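Local coordinates for protein nuclear RNA export factor 2 (Drosophila melanogaster, PDB 6MRK) that binds RNA, acts with piwi and Nxt1 in cotranscriptional transposon silencing in the ovary, may take part in mRNA export, and is represented here by its NTF2-like domain, at residues E13-F18 against L112-M117; L23-N28 against L35-S40; Q64-Y69 against V152-S157; N70-N75 against L100-V105. All coordinates share one frame; numbering follows the deposited sequence.

Contact 1. Residues E13-F18 against L112-M117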
loop_
_atom_site.group_PDB
_atom_site.type_symbol
_atom_site.label_atom_id
_atom_site.label_comp_id
_atom_site.label_asym_id
_atom_site.label_seq_id
_atom_site.Cartn_x
_atom_site.Cartn_y
_atom_site.Cartn_z
ATOM N N GLU A 13 -7.252 -13.582 13.096
ATOM C CA GLU A 13 -6.018 -14.390 13.284
ATOM C C GLU A 13 -5.279 -14.549 11.943
ATOM O O GLU A 13 -4.231 -15.204 11.958
ATOM C CB GLU A 13 -6.269 -15.695 14.051
ATOM C CG GLU A 13 -7.346 -16.609 13.501
ATOM C CD GLU A 13 -7.307 -17.985 14.153
ATOM O OE1 GLU A 13 -6.720 -18.111 15.261
ATOM O OE2 GLU A 13 -7.844 -18.933 13.549
ATOM N N LEU A 14 -5.745 -13.908 10.857
ATOM C CA LEU A 14 -5.013 -13.783 9.557
ATOM C C LEU A 14 -3.964 -12.667 9.638
ATOM O O LEU A 14 -3.031 -12.670 8.817
ATOM C CB LEU A 14 -5.990 -13.509 8.404
ATOM C CG LEU A 14 -5.446 -12.640 7.264
ATOM C CD1 LEU A 14 -5.910 -13.155 5.909
ATOM C CD2 LEU A 14 -5.819 -11.166 7.455
ATOM N N VAL A 15 -4.107 -11.710 10.545
ATOM C CA VAL A 15 -3.042 -10.683 10.701
ATOM C C VAL A 15 -1.785 -11.446 11.117
ATOM O O VAL A 15 -0.844 -11.470 10.338
ATOM C CB VAL A 15 -3.407 -9.549 11.683
ATOM C CG1 VAL A 15 -2.283 -8.514 11.808
ATOM C CG2 VAL A 15 -4.716 -8.872 11.283
ATOM N N GLY A 16 -1.806 -12.105 12.265
ATOM C CA GLY A 16 -0.621 -12.808 12.786
ATOM C C GLY A 16 -0.171 -13.929 11.868
ATOM O O GLY A 16 1.036 -14.095 11.695
ATOM N N ALA A 17 -1.100 -14.687 11.294
ATOM C CA ALA A 17 -0.783 -15.874 10.473
ATOM C C ALA A 17 -0.021 -15.443 9.219
ATOM O O ALA A 17 1.125 -15.887 9.056
ATOM C CB ALA A 17 -2.038 -16.636 10.131
ATOM N N PHE A 18 -0.622 -14.616 8.364
ATOM C CA PHE A 18 -0.022 -14.242 7.060
ATOM C C PHE A 18 1.064 -13.184 7.270
ATOM O O PHE A 18 2.205 -13.423 6.874
ATOM C CB PHE A 18 -1.081 -13.747 6.076
ATOM C CG PHE A 18 -0.494 -12.964 4.930
ATOM C CD1 PHE A 18 0.435 -13.559 4.095
ATOM C CD2 PHE A 18 -0.830 -11.632 4.718
ATOM C CE1 PHE A 18 0.997 -12.855 3.045
ATOM C CE2 PHE A 18 -0.262 -10.922 3.673
ATOM C CZ PHE A 18 0.652 -11.536 2.842
ATOM N N LEU A 112 3.984 -2.103 14.588
ATOM C CA LEU A 112 3.187 -2.353 13.371
ATOM C C LEU A 112 1.748 -1.916 13.585
ATOM O O LEU A 112 1.137 -2.389 14.546
ATOM C CB LEU A 112 3.207 -3.841 13.025
ATOM C CG LEU A 112 4.549 -4.411 12.577
ATOM C CD1 LEU A 112 4.354 -5.862 12.180
ATOM C CD2 LEU A 112 5.165 -3.606 11.430
ATOM N N GLN A 113 1.225 -1.133 12.644
ATOM C CA GLN A 113 -0.202 -0.750 12.597
ATOM C C GLN A 113 -0.826 -1.380 11.359
ATOM O O GLN A 113 -0.253 -1.240 10.271
ATOM C CB GLN A 113 -0.337 0.764 12.661
ATOM C CG GLN A 113 -0.040 1.279 14.058
ATOM C CD GLN A 113 -0.068 2.781 14.167
ATOM O OE1 GLN A 113 -0.958 3.359 14.792
ATOM N NE2 GLN A 113 0.924 3.415 13.563
ATOM N N THR A 114 -1.960 -2.045 11.576
ATOM C CA THR A 114 -2.646 -2.990 10.670
ATOM C C THR A 114 -3.909 -2.301 10.160
ATOM O O THR A 114 -4.545 -1.553 10.916
ATOM C CB THR A 114 -2.882 -4.296 11.443
ATOM O OG1 THR A 114 -1.852 -5.139 10.940
ATOM C CG2 THR A 114 -4.261 -4.921 11.301
ATOM N N ASP A 115 -4.271 -2.540 8.913
ATOM C CA ASP A 115 -5.599 -2.147 8.383
ATOM C C ASP A 115 -6.073 -3.265 7.465
ATOM O O ASP A 115 -5.568 -3.332 6.352
ATOM C CB ASP A 115 -5.558 -0.819 7.614
ATOM C CG ASP A 115 -5.183 0.391 8.450
ATOM O OD1 ASP A 115 -3.977 0.528 8.750
ATOM O OD2 ASP A 115 -6.095 1.189 8.797
ATOM N N VAL A 116 -6.983 -4.122 7.918
ATOM C CA VAL A 116 -7.621 -5.130 7.024
ATOM C C VAL A 116 -8.840 -4.461 6.406
ATOM O O VAL A 116 -9.694 -4.029 7.156
ATOM C CB VAL A 116 -8.002 -6.427 7.758
ATOM C CG1 VAL A 116 -8.589 -7.432 6.784
ATOM C CG2 VAL A 116 -6.822 -7.036 8.508
ATOM N N MET A 117 -8.904 -4.360 5.087
ATOM C CA MET A 117 -9.860 -3.447 4.419
ATOM C C MET A 117 -10.939 -4.242 3.686
ATOM O O MET A 117 -12.026 -3.680 3.518
ATOM C CB MET A 117 -9.141 -2.533 3.427
ATOM C CG MET A 117 -7.965 -1.781 4.043
ATOM S SD MET A 117 -8.384 -0.414 5.175
ATOM C CE MET A 117 -9.704 0.411 4.283
#
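Val15 and Thr114 meet tip to tip where the first helix of this NTF2-like domain lies across its curved sheet, a case of helix-on-sheet packing. The helix segment and strand 113-117 run at 116° to each other, their axes 10.2 Å apart. The tight part is small and centred on Val15. With CG1 anti to the backbone N (chi1 -180°), the valine turns both its branches to the strand: CG1 comes against Thr114 OG1 and borders Thr114 CG2, while CG2 enters the angle between Thr114 and Val116, two residues whose side chains leave the same side of the strand. Leu14 marks the looser margin, its CD2 lying 4.4 Å from Val116 CG2, and the leucine side chain packs also on Ile126 and Phe164 of the next strands. Beyond it the helix turns Glu13 and Ala17 toward the solvent. Asp115, between the two inward residues, points the other way and forms a salt bridge with a basic side chain of the second protein chain, so the strand serves the helix with one side and the partner with the other. At the heart of the contact, Val15 CG2 touches Val116 CG2 at 3.9 Å and Thr114 CG2 at 4.0 Å.

Contact 2. Residues L23-N28 against L35-S40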
loop_
_atom_site.group_PDB
_atom_site.type_symbol
_atom_site.label_atom_id
_atom_site.label_comp_id
_atom_site.label_asym_id
_atom_site.label_seq_id
_atom_site.Cartn_x
_atom_site.Cartn_y
_atom_site.Cartn_z
ATOM N N LEU A 23 6.394 -11.420 6.828
ATOM C CA LEU A 23 7.395 -10.402 7.245
ATOM C C LEU A 23 8.623 -11.103 7.827
ATOM O O LEU A 23 9.739 -10.772 7.412
ATOM C CB LEU A 23 6.769 -9.448 8.267
ATOM C CG LEU A 23 6.264 -8.118 7.712
ATOM C CD1 LEU A 23 5.794 -8.237 6.284
ATOM C CD2 LEU A 23 5.145 -7.561 8.560
ATOM N N ARG A 24 8.440 -12.045 8.753
ATOM C CA ARG A 24 9.587 -12.752 9.369
ATOM C C ARG A 24 10.406 -13.449 8.284
ATOM O O ARG A 24 11.622 -13.499 8.437
ATOM C CB ARG A 24 9.125 -13.743 10.433
ATOM C CG ARG A 24 9.048 -13.133 11.825
ATOM C CD ARG A 24 8.220 -13.998 12.764
ATOM N NE ARG A 24 7.861 -13.372 14.041
ATOM C CZ ARG A 24 6.617 -13.221 14.516
ATOM N NH1 ARG A 24 5.564 -13.634 13.828
ATOM N NH2 ARG A 24 6.431 -12.658 15.699
ATOM N N GLU A 25 9.778 -13.962 7.231
ATOM C CA GLU A 25 10.479 -14.769 6.203
ATOM C C GLU A 25 11.114 -13.879 5.134
ATOM O O GLU A 25 11.980 -14.391 4.408
ATOM C CB GLU A 25 9.506 -15.741 5.558
ATOM C CG GLU A 25 10.189 -16.804 4.726
ATOM C CD GLU A 25 9.320 -18.039 4.527
ATOM O OE1 GLU A 25 8.165 -18.054 5.044
ATOM O OE2 GLU A 25 9.788 -18.984 3.860
ATOM N N PHE A 26 10.678 -12.621 5.000
ATOM C CA PHE A 26 11.304 -11.624 4.099
ATOM C C PHE A 26 12.627 -11.197 4.731
ATOM O O PHE A 26 13.590 -10.981 3.994
ATOM C CB PHE A 26 10.384 -10.424 3.856
ATOM C CG PHE A 26 10.976 -9.383 2.943
ATOM C CD1 PHE A 26 10.906 -9.535 1.568
ATOM C CD2 PHE A 26 11.633 -8.268 3.450
ATOM C CE1 PHE A 26 11.473 -8.597 0.717
ATOM C CE2 PHE A 26 12.187 -7.322 2.598
ATOM C CZ PHE A 26 12.110 -7.492 1.232
ATOM N N GLU A 27 12.652 -11.133 6.064
ATOM C CA GLU A 27 13.740 -10.551 6.904
ATOM C C GLU A 27 15.111 -11.010 6.406
ATOM O O GLU A 27 15.892 -10.140 5.951
ATOM C CB GLU A 27 13.522 -10.877 8.390
ATOM C CG GLU A 27 12.398 -10.045 9.000
ATOM C CD GLU A 27 12.378 -9.843 10.504
ATOM O OE1 GLU A 27 13.112 -10.559 11.216
ATOM O OE2 GLU A 27 11.610 -8.962 10.960
ATOM N N ASN A 28 15.403 -12.306 6.497
ATOM C CA ASN A 28 16.730 -12.848 6.104
ATOM C C ASN A 28 16.730 -13.048 4.584
ATOM O O ASN A 28 15.966 -13.902 4.088
ATOM C CB ASN A 28 17.091 -14.103 6.901
ATOM C CG ASN A 28 18.498 -14.587 6.633
ATOM O OD1 ASN A 28 19.124 -14.182 5.659
ATOM N ND2 ASN A 28 18.993 -15.462 7.490
ATOM N N LEU A 35 9.750 -17.137 -0.632
ATOM C CA LEU A 35 8.467 -16.402 -0.751
ATOM C C LEU A 35 7.891 -16.649 -2.141
ATOM O O LEU A 35 6.842 -16.073 -2.432
ATOM C CB LEU A 35 8.694 -14.907 -0.520
ATOM C CG LEU A 35 9.362 -14.535 0.801
ATOM C CD1 LEU A 35 9.784 -13.077 0.799
ATOM C CD2 LEU A 35 8.441 -14.820 1.969
ATOM N N TYR A 36 8.558 -17.463 -2.959
ATOM C CA TYR A 36 8.103 -17.774 -4.339
ATOM C C TYR A 36 6.683 -18.346 -4.250
ATOM O O TYR A 36 5.905 -18.138 -5.194
ATOM C CB TYR A 36 9.093 -18.698 -5.069
ATOM C CG TYR A 36 8.707 -19.015 -6.495
ATOM C CD1 TYR A 36 8.777 -18.054 -7.498
ATOM C CD2 TYR A 36 8.225 -20.270 -6.838
ATOM C CE1 TYR A 36 8.389 -18.335 -8.798
ATOM C CE2 TYR A 36 7.842 -20.572 -8.135
ATOM C CZ TYR A 36 7.917 -19.599 -9.112
ATOM O OH TYR A 36 7.547 -19.906 -10.385
ATOM N N LYS A 37 6.346 -18.989 -3.123
ATOM C CA LYS A 37 5.077 -19.743 -2.939
ATOM C C LYS A 37 3.875 -18.807 -2.900
ATOM O O LYS A 37 2.808 -19.272 -3.241
ATOM C CB LYS A 37 5.087 -20.581 -1.659
ATOM C CG LYS A 37 5.393 -19.810 -0.386
ATOM C CD LYS A 37 5.080 -20.560 0.890
ATOM C CE LYS A 37 5.984 -20.146 2.032
ATOM N NZ LYS A 37 6.098 -21.224 3.036
ATOM N N TYR A 38 4.012 -17.557 -2.472
ATOM C CA TYR A 38 2.838 -16.658 -2.295
ATOM C C TYR A 38 2.419 -16.047 -3.625
ATOM O O TYR A 38 1.285 -15.585 -3.740
ATOM C CB TYR A 38 3.112 -15.462 -1.386
ATOM C CG TYR A 38 3.459 -15.795 0.036
ATOM C CD1 TYR A 38 2.489 -16.145 0.958
ATOM C CD2 TYR A 38 4.770 -15.759 0.459
ATOM C CE1 TYR A 38 2.827 -16.455 2.266
ATOM C CE2 TYR A 38 5.124 -16.065 1.759
ATOM C CZ TYR A 38 4.148 -16.399 2.666
ATOM O OH TYR A 38 4.532 -16.691 3.934
ATOM N N TYR A 39 3.353 -15.958 -4.562
ATOM C CA TYR A 39 3.184 -15.147 -5.789
ATOM C C TYR A 39 2.707 -16.094 -6.880
ATOM O O TYR A 39 2.810 -17.312 -6.751
ATOM C CB TYR A 39 4.461 -14.350 -6.098
ATOM C CG TYR A 39 4.760 -13.265 -5.094
ATOM C CD1 TYR A 39 4.218 -11.999 -5.237
ATOM C CD2 TYR A 39 5.544 -13.511 -3.981
ATOM C CE1 TYR A 39 4.458 -10.993 -4.309
ATOM C CE2 TYR A 39 5.798 -12.517 -3.044
ATOM C CZ TYR A 39 5.251 -11.254 -3.207
ATOM O OH TYR A 39 5.481 -10.279 -2.287
ATOM N N SER A 40 2.142 -15.529 -7.922
ATOM C CA SER A 40 1.592 -16.309 -9.042
ATOM C C SER A 40 2.018 -15.636 -10.345
ATOM O O SER A 40 2.681 -14.594 -10.295
ATOM C CB SER A 40 0.123 -16.400 -8.917
ATOM O OG SER A 40 -0.458 -15.307 -9.592
#
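Glu25 and Phe26 receive the two methyls of Leu35, one each, as the chain doubles back after the long N-terminal helix of the NTF2-like domain. Glu25 divides its labour along its length. Its CB lies 3.9 Å from Leu35 CD2, and CG is at a similar distance from the same methyl, so the aliphatic base runs alongside the leucine in the opposite sense. With CG anti to the backbone N (chi1 -167°) and the chain extended, CD carries the carboxylate past the leucine. Of its two oxygens OE1 comes nearer the loop, 4.0 Å from Tyr38 OH, the carboxylate and ring planes standing 77° apart. OE1 is 4.3 Å from Lys37 NZ, too far for a salt bridge, so the opposite charges would probably attract only weakly. On the buried side Leu35 CD1 reaches the edge of the Phe26 ring, 3.8 Å from Phe26 CD1, while Arg32 and Arg158 make cation-pi contacts with that ring. The segments join the end of helix 12-27 to the loop before strand 44-49: Leu23 turns from the loop to pack on strand 104-119, Tyr38 shares a backbone hydrogen bond with Ile180 of strand 176-188, and Tyr39 packs against helix 92-99.

Contact 3. Residues Q64-Y69 against V152-S157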
loop_
_atom_site.group_PDB
_atom_site.type_symbol
_atom_site.label_atom_id
_atom_site.label_comp_id
_atom_site.label_asym_id
_atom_site.label_seq_id
_atom_site.Cartn_x
_atom_site.Cartn_y
_atom_site.Cartn_z
ATOM N N GLN A 64 23.620 6.217 -0.259
ATOM C CA GLN A 64 24.143 4.943 -0.829
ATOM C C GLN A 64 23.261 3.779 -0.342
ATOM O O GLN A 64 23.038 2.870 -1.129
ATOM C CB GLN A 64 25.630 4.729 -0.511
ATOM C CG GLN A 64 25.959 4.662 0.983
ATOM C CD GLN A 64 27.100 3.742 1.371
ATOM O OE1 GLN A 64 27.067 2.528 1.158
ATOM N NE2 GLN A 64 28.109 4.310 2.016
ATOM N N ARG A 65 22.754 3.808 0.896
ATOM C CA ARG A 65 21.928 2.712 1.469
ATOM C C ARG A 65 20.504 2.765 0.898
ATOM O O ARG A 65 19.946 1.694 0.624
ATOM C CB ARG A 65 21.877 2.815 2.996
ATOM C CG ARG A 65 23.221 2.637 3.677
ATOM C CD ARG A 65 23.658 1.186 3.714
ATOM N NE ARG A 65 22.787 0.372 4.549
ATOM C CZ ARG A 65 23.065 -0.038 5.780
ATOM N NH1 ARG A 65 22.186 -0.776 6.442
ATOM N NH2 ARG A 65 24.212 0.279 6.347
ATOM N N LEU A 66 19.923 3.962 0.772
ATOM C CA LEU A 66 18.553 4.189 0.234
ATOM C C LEU A 66 18.493 3.902 -1.263
ATOM O O LEU A 66 17.374 3.697 -1.775
ATOM C CB LEU A 66 18.148 5.641 0.463
ATOM C CG LEU A 66 17.448 5.917 1.782
ATOM C CD1 LEU A 66 17.019 7.357 1.810
ATOM C CD2 LEU A 66 16.238 5.018 1.989
ATOM N N SER A 67 19.633 3.955 -1.948
ATOM C CA SER A 67 19.724 3.646 -3.396
ATOM C C SER A 67 19.363 2.169 -3.628
ATOM O O SER A 67 18.900 1.837 -4.722
ATOM C CB SER A 67 21.076 4.013 -3.947
ATOM O OG SER A 67 22.094 3.218 -3.372
ATOM N N LYS A 68 19.541 1.316 -2.624
ATOM C CA LYS A 68 19.250 -0.132 -2.735
ATOM C C LYS A 68 17.770 -0.314 -3.083
ATOM O O LYS A 68 17.444 -1.290 -3.791
ATOM C CB LYS A 68 19.597 -0.848 -1.427
ATOM C CG LYS A 68 21.045 -0.722 -0.987
ATOM C CD LYS A 68 22.013 -1.528 -1.817
ATOM C CE LYS A 68 23.449 -1.302 -1.382
ATOM N NZ LYS A 68 24.403 -1.408 -2.514
ATOM N N TYR A 69 16.919 0.580 -2.570
ATOM C CA TYR A 69 15.452 0.621 -2.811
ATOM C C TYR A 69 15.172 1.496 -4.029
ATOM O O TYR A 69 14.430 1.071 -4.926
ATOM C CB TYR A 69 14.693 1.173 -1.599
ATOM C CG TYR A 69 14.896 0.364 -0.347
ATOM C CD1 TYR A 69 14.192 -0.811 -0.136
ATOM C CD2 TYR A 69 15.836 0.747 0.605
ATOM C CE1 TYR A 69 14.403 -1.576 1.000
ATOM C CE2 TYR A 69 16.063 -0.013 1.742
ATOM C CZ TYR A 69 15.336 -1.177 1.945
ATOM O OH TYR A 69 15.520 -1.927 3.079
ATOM N N VAL A 152 20.397 1.110 9.741
ATOM C CA VAL A 152 19.502 2.247 9.345
ATOM C C VAL A 152 18.046 1.898 9.669
ATOM O O VAL A 152 17.503 0.971 9.040
ATOM C CB VAL A 152 19.641 2.639 7.858
ATOM C CG1 VAL A 152 18.986 3.982 7.538
ATOM C CG2 VAL A 152 21.088 2.666 7.415
ATOM N N LEU A 153 17.421 2.657 10.570
ATOM C CA LEU A 153 15.960 2.584 10.801
ATOM C C LEU A 153 15.221 3.236 9.635
ATOM O O LEU A 153 15.547 4.355 9.262
ATOM C CB LEU A 153 15.607 3.311 12.092
ATOM C CG LEU A 153 16.263 2.762 13.353
ATOM C CD1 LEU A 153 15.452 3.178 14.572
ATOM C CD2 LEU A 153 16.415 1.244 13.298
ATOM N N LEU A 154 14.217 2.560 9.104
ATOM C CA LEU A 154 13.359 3.145 8.054
ATOM C C LEU A 154 11.906 3.035 8.476
ATOM O O LEU A 154 11.578 2.095 9.230
ATOM C CB LEU A 154 13.621 2.398 6.752
ATOM C CG LEU A 154 15.008 2.651 6.180
ATOM C CD1 LEU A 154 15.397 1.534 5.233
ATOM C CD2 LEU A 154 15.063 4.022 5.503
ATOM N N GLY A 155 11.090 3.984 8.013
ATOM C CA GLY A 155 9.627 3.830 7.981
ATOM C C GLY A 155 9.260 2.969 6.797
ATOM O O GLY A 155 10.063 2.898 5.861
ATOM N N PHE A 156 8.127 2.281 6.849
ATOM C CA PHE A 156 7.652 1.473 5.704
ATOM C C PHE A 156 6.160 1.208 5.825
ATOM O O PHE A 156 5.593 1.245 6.911
ATOM C CB PHE A 156 8.437 0.169 5.602
ATOM C CG PHE A 156 7.936 -0.926 6.499
ATOM C CD1 PHE A 156 8.414 -1.049 7.783
ATOM C CD2 PHE A 156 7.001 -1.837 6.045
ATOM C CE1 PHE A 156 7.973 -2.072 8.605
ATOM C CE2 PHE A 156 6.551 -2.851 6.872
ATOM C CZ PHE A 156 7.036 -2.964 8.152
ATOM N N SER A 157 5.570 0.995 4.664
ATOM C CA SER A 157 4.199 0.503 4.450
ATOM C C SER A 157 4.357 -0.766 3.620
ATOM O O SER A 157 5.257 -0.781 2.751
ATOM C CB SER A 157 3.345 1.520 3.727
ATOM O OG SER A 157 3.001 2.616 4.566
#
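Val152 opens the strand segment by setting its CG2 methyl over one face of the Arg65 guanidinium, 3.7 Å above the plane and over its centre. The arginine reaches this place by bending twice, at chi2 (-76°) and chi3 (-66°), which turns its flat face to the valine methyl. The polar rim of the group is occupied by others: NH1 forms a salt bridge with Asp134, and NH2 gives a hydrogen bond to Gly150 O. Together they should fix the plane on which the methyl rests. Leu153 follows with its side chain on the other side of the strand, touching Arg133. Leu154 then points back to the helix and forks between two of its residues, CD2 lying 3.8 Å from Leu66 CD2 and CD1 lying 3.9 Å from Tyr69 CE2. This is the packing of a helix on the inner side of the strongly bent sheet that defines the NTF2-like fold, here with helix segment and strand inclined at 43° and their axes 11.1 Å apart. The tyrosine comes at Leu154 from the opposite direction, and Ile187 of the neighbouring strand touches Leu66, Tyr69 and Leu154 alike. From Gly155 onward the strand leaves the helix: Gly155 bonds through its backbone to Thr188, Phe156 packs on Leu112 and Leu132, and Ser157 packs on a polar side chain of the second protein chain.

Contact 4. Residues N70-N75 against L100-V105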
loop_
_atom_site.group_PDB
_atom_site.type_symbol
_atom_site.label_atom_id
_atom_site.label_comp_id
_atom_site.label_asym_id
_atom_site.label_seq_id
_atom_site.Cartn_x
_atom_site.Cartn_y
_atom_site.Cartn_z
ATOM N N ASN A 70 15.769 2.685 -4.039
ATOM C CA ASN A 70 15.530 3.723 -5.073
ATOM C C ASN A 70 15.809 3.187 -6.479
ATOM O O ASN A 70 15.061 3.562 -7.415
ATOM C CB ASN A 70 16.375 4.971 -4.840
ATOM C CG ASN A 70 15.572 6.046 -4.148
ATOM O OD1 ASN A 70 14.545 6.480 -4.673
ATOM N ND2 ASN A 70 16.011 6.460 -2.970
ATOM N N ARG A 71 16.846 2.372 -6.653
ATOM C CA ARG A 71 17.239 1.918 -8.015
ATOM C C ARG A 71 16.080 1.160 -8.669
ATOM O O ARG A 71 16.120 0.996 -9.895
ATOM C CB ARG A 71 18.502 1.053 -8.006
ATOM C CG ARG A 71 18.450 -0.147 -7.075
ATOM C CD ARG A 71 19.492 -1.161 -7.475
ATOM N NE ARG A 71 20.828 -0.565 -7.427
ATOM C CZ ARG A 71 21.855 -0.979 -6.679
ATOM N NH1 ARG A 71 21.752 -2.030 -5.874
ATOM N NH2 ARG A 71 23.004 -0.330 -6.763
ATOM N N HIS A 72 15.083 0.737 -7.892
ATOM C CA HIS A 72 13.918 -0.048 -8.371
ATOM C C HIS A 72 12.618 0.738 -8.216
ATOM O O HIS A 72 11.558 0.209 -8.641
ATOM C CB HIS A 72 13.786 -1.335 -7.558
ATOM C CG HIS A 72 14.983 -2.218 -7.611
ATOM N ND1 HIS A 72 15.357 -2.872 -8.773
ATOM C CD2 HIS A 72 15.866 -2.578 -6.655
ATOM C CE1 HIS A 72 16.437 -3.584 -8.535
ATOM N NE2 HIS A 72 16.765 -3.422 -7.239
ATOM N N ALA A 73 12.669 1.923 -7.601
ATOM C CA ALA A 73 11.456 2.625 -7.132
ATOM C C ALA A 73 10.694 3.155 -8.342
ATOM O O ALA A 73 11.291 3.300 -9.411
ATOM C CB ALA A 73 11.797 3.709 -6.149
ATOM N N ARG A 74 9.401 3.359 -8.150
ATOM C CA ARG A 74 8.436 3.779 -9.184
ATOM C C ARG A 74 7.733 5.029 -8.679
ATOM O O ARG A 74 7.478 5.138 -7.471
ATOM C CB ARG A 74 7.431 2.657 -9.421
ATOM C CG ARG A 74 6.662 2.769 -10.724
ATOM C CD ARG A 74 5.410 1.920 -10.669
ATOM N NE ARG A 74 4.578 2.034 -11.863
ATOM C CZ ARG A 74 3.249 2.020 -11.871
ATOM N NH1 ARG A 74 2.575 1.925 -10.738
ATOM N NH2 ARG A 74 2.588 2.134 -13.010
ATOM N N ASN A 75 7.430 5.942 -9.581
ATOM C CA ASN A 75 6.718 7.181 -9.210
ATOM C C ASN A 75 6.169 7.800 -10.496
ATOM O O ASN A 75 6.954 8.019 -11.438
ATOM C CB ASN A 75 7.634 8.080 -8.386
ATOM C CG ASN A 75 6.933 9.306 -7.852
ATOM O OD1 ASN A 75 5.750 9.532 -8.111
ATOM N ND2 ASN A 75 7.667 10.103 -7.100
ATOM N N LEU A 100 15.008 -10.199 -4.065
ATOM C CA LEU A 100 16.281 -10.816 -3.619
ATOM C C LEU A 100 17.432 -9.813 -3.683
ATOM O O LEU A 100 18.524 -10.142 -3.181
ATOM C CB LEU A 100 16.566 -12.035 -4.496
ATOM C CG LEU A 100 15.705 -13.257 -4.192
ATOM C CD1 LEU A 100 16.180 -14.449 -4.987
ATOM C CD2 LEU A 100 15.744 -13.590 -2.714
ATOM N N GLN A 101 17.206 -8.655 -4.297
ATOM C CA GLN A 101 18.225 -7.593 -4.463
ATOM C C GLN A 101 18.098 -6.560 -3.354
ATOM O O GLN A 101 18.986 -5.686 -3.267
ATOM C CB GLN A 101 18.032 -6.876 -5.787
ATOM C CG GLN A 101 17.921 -7.838 -6.947
ATOM C CD GLN A 101 18.012 -7.108 -8.256
ATOM O OE1 GLN A 101 17.137 -7.220 -9.105
ATOM N NE2 GLN A 101 19.052 -6.313 -8.413
ATOM N N LEU A 102 17.012 -6.608 -2.588
ATOM C CA LEU A 102 16.766 -5.607 -1.530
ATOM C C LEU A 102 17.635 -5.982 -0.341
ATOM O O LEU A 102 18.110 -7.110 -0.216
ATOM C CB LEU A 102 15.277 -5.573 -1.192
ATOM C CG LEU A 102 14.364 -5.198 -2.356
ATOM C CD1 LEU A 102 12.912 -5.244 -1.918
ATOM C CD2 LEU A 102 14.709 -3.821 -2.904
ATOM N N PRO A 103 17.965 -5.009 0.522
ATOM C CA PRO A 103 18.782 -5.303 1.692
ATOM C C PRO A 103 18.086 -6.221 2.694
ATOM O O PRO A 103 16.901 -6.388 2.657
ATOM C CB PRO A 103 19.029 -3.931 2.334
ATOM C CG PRO A 103 17.941 -3.044 1.763
ATOM C CD PRO A 103 17.654 -3.578 0.376
ATOM N N ARG A 104 18.885 -6.768 3.591
ATOM C CA ARG A 104 18.405 -7.505 4.771
ATOM C C ARG A 104 17.718 -6.516 5.707
ATOM O O ARG A 104 18.200 -5.367 5.815
ATOM C CB ARG A 104 19.579 -8.169 5.483
ATOM C CG ARG A 104 19.145 -9.380 6.279
ATOM C CD ARG A 104 20.318 -10.052 6.921
ATOM N NE ARG A 104 19.811 -10.915 7.970
ATOM C CZ ARG A 104 20.523 -11.827 8.613
ATOM N NH1 ARG A 104 21.803 -12.002 8.326
ATOM N NH2 ARG A 104 19.950 -12.564 9.546
ATOM N N VAL A 105 16.646 -6.954 6.362
ATOM C CA VAL A 105 15.905 -6.112 7.342
ATOM C C VAL A 105 15.655 -6.944 8.598
ATOM O O VAL A 105 15.935 -8.141 8.576
ATOM C CB VAL A 105 14.593 -5.558 6.745
ATOM C CG1 VAL A 105 14.840 -4.718 5.500
ATOM C CG2 VAL A 105 13.587 -6.663 6.451
#
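His72 stands opposite Leu102, their CA atoms 9.3 Å apart, where two irregular stretches of backbone face each other. The first folds into a type I beta turn from Asn70 to Ala73, closed by a bond from Ala73 N to Asn70 O, and His72 holds its third position. The second is coiled at Leu100 and Gln101, then extends from Leu102 onward and leads into a strand. With this spacing the backbones stay apart and the imidazole bridges them. Its CG lies anti to the carbonyl carbon (chi1 -59°), which sends the ring across to the other segment. His72 CD2 meets Leu102 CD2 at 4.1 Å, and the adjoining ring atom NE2 lies 4.0 Å from Gln101 CB. Farther out the glutamine amide crosses the imidazole nearly at a right angle, the planes 78° apart, in van der Waals contact. Within the turn itself, Arg71 CG sits over one face of the ring, 3.5 Å above its plane and offset toward the rim. Leu102 is the buried end of this patch and packs also on Leu47 and Tyr69, whereas Gln101 is exposed. Arg32 ties down the following backbone by bonds to the carbonyls of Leu102 and Pro103. The arrangement is loop-to-loop packing at the margin of the NTF2-like fold, joining the exit of helix 59-70 to the entry of strand 104-119.

In the fold
From the N terminus, helix 12-27 takes part first in contact 1, whose partner lies far ahead on strand 104-119, and then in contact 2, which closes a short loop and falls within the span of contact 1. Helix 59-70 opens contact 3 to strand 152-166, so contacts 1 and 3 cross. Contact 4, spanning the turn after that helix and the start of strand 104-119, lies within both longer loops. Its centre is 8 Å from that of contact 3, with Tyr69 touching Pro103 and Val105. Contacts 1 and 3 hold the two helices on the sheet; contacts 2 and 4 pack the loops after them, one against helix 12-27, the other against the lead-in to strand 104-119.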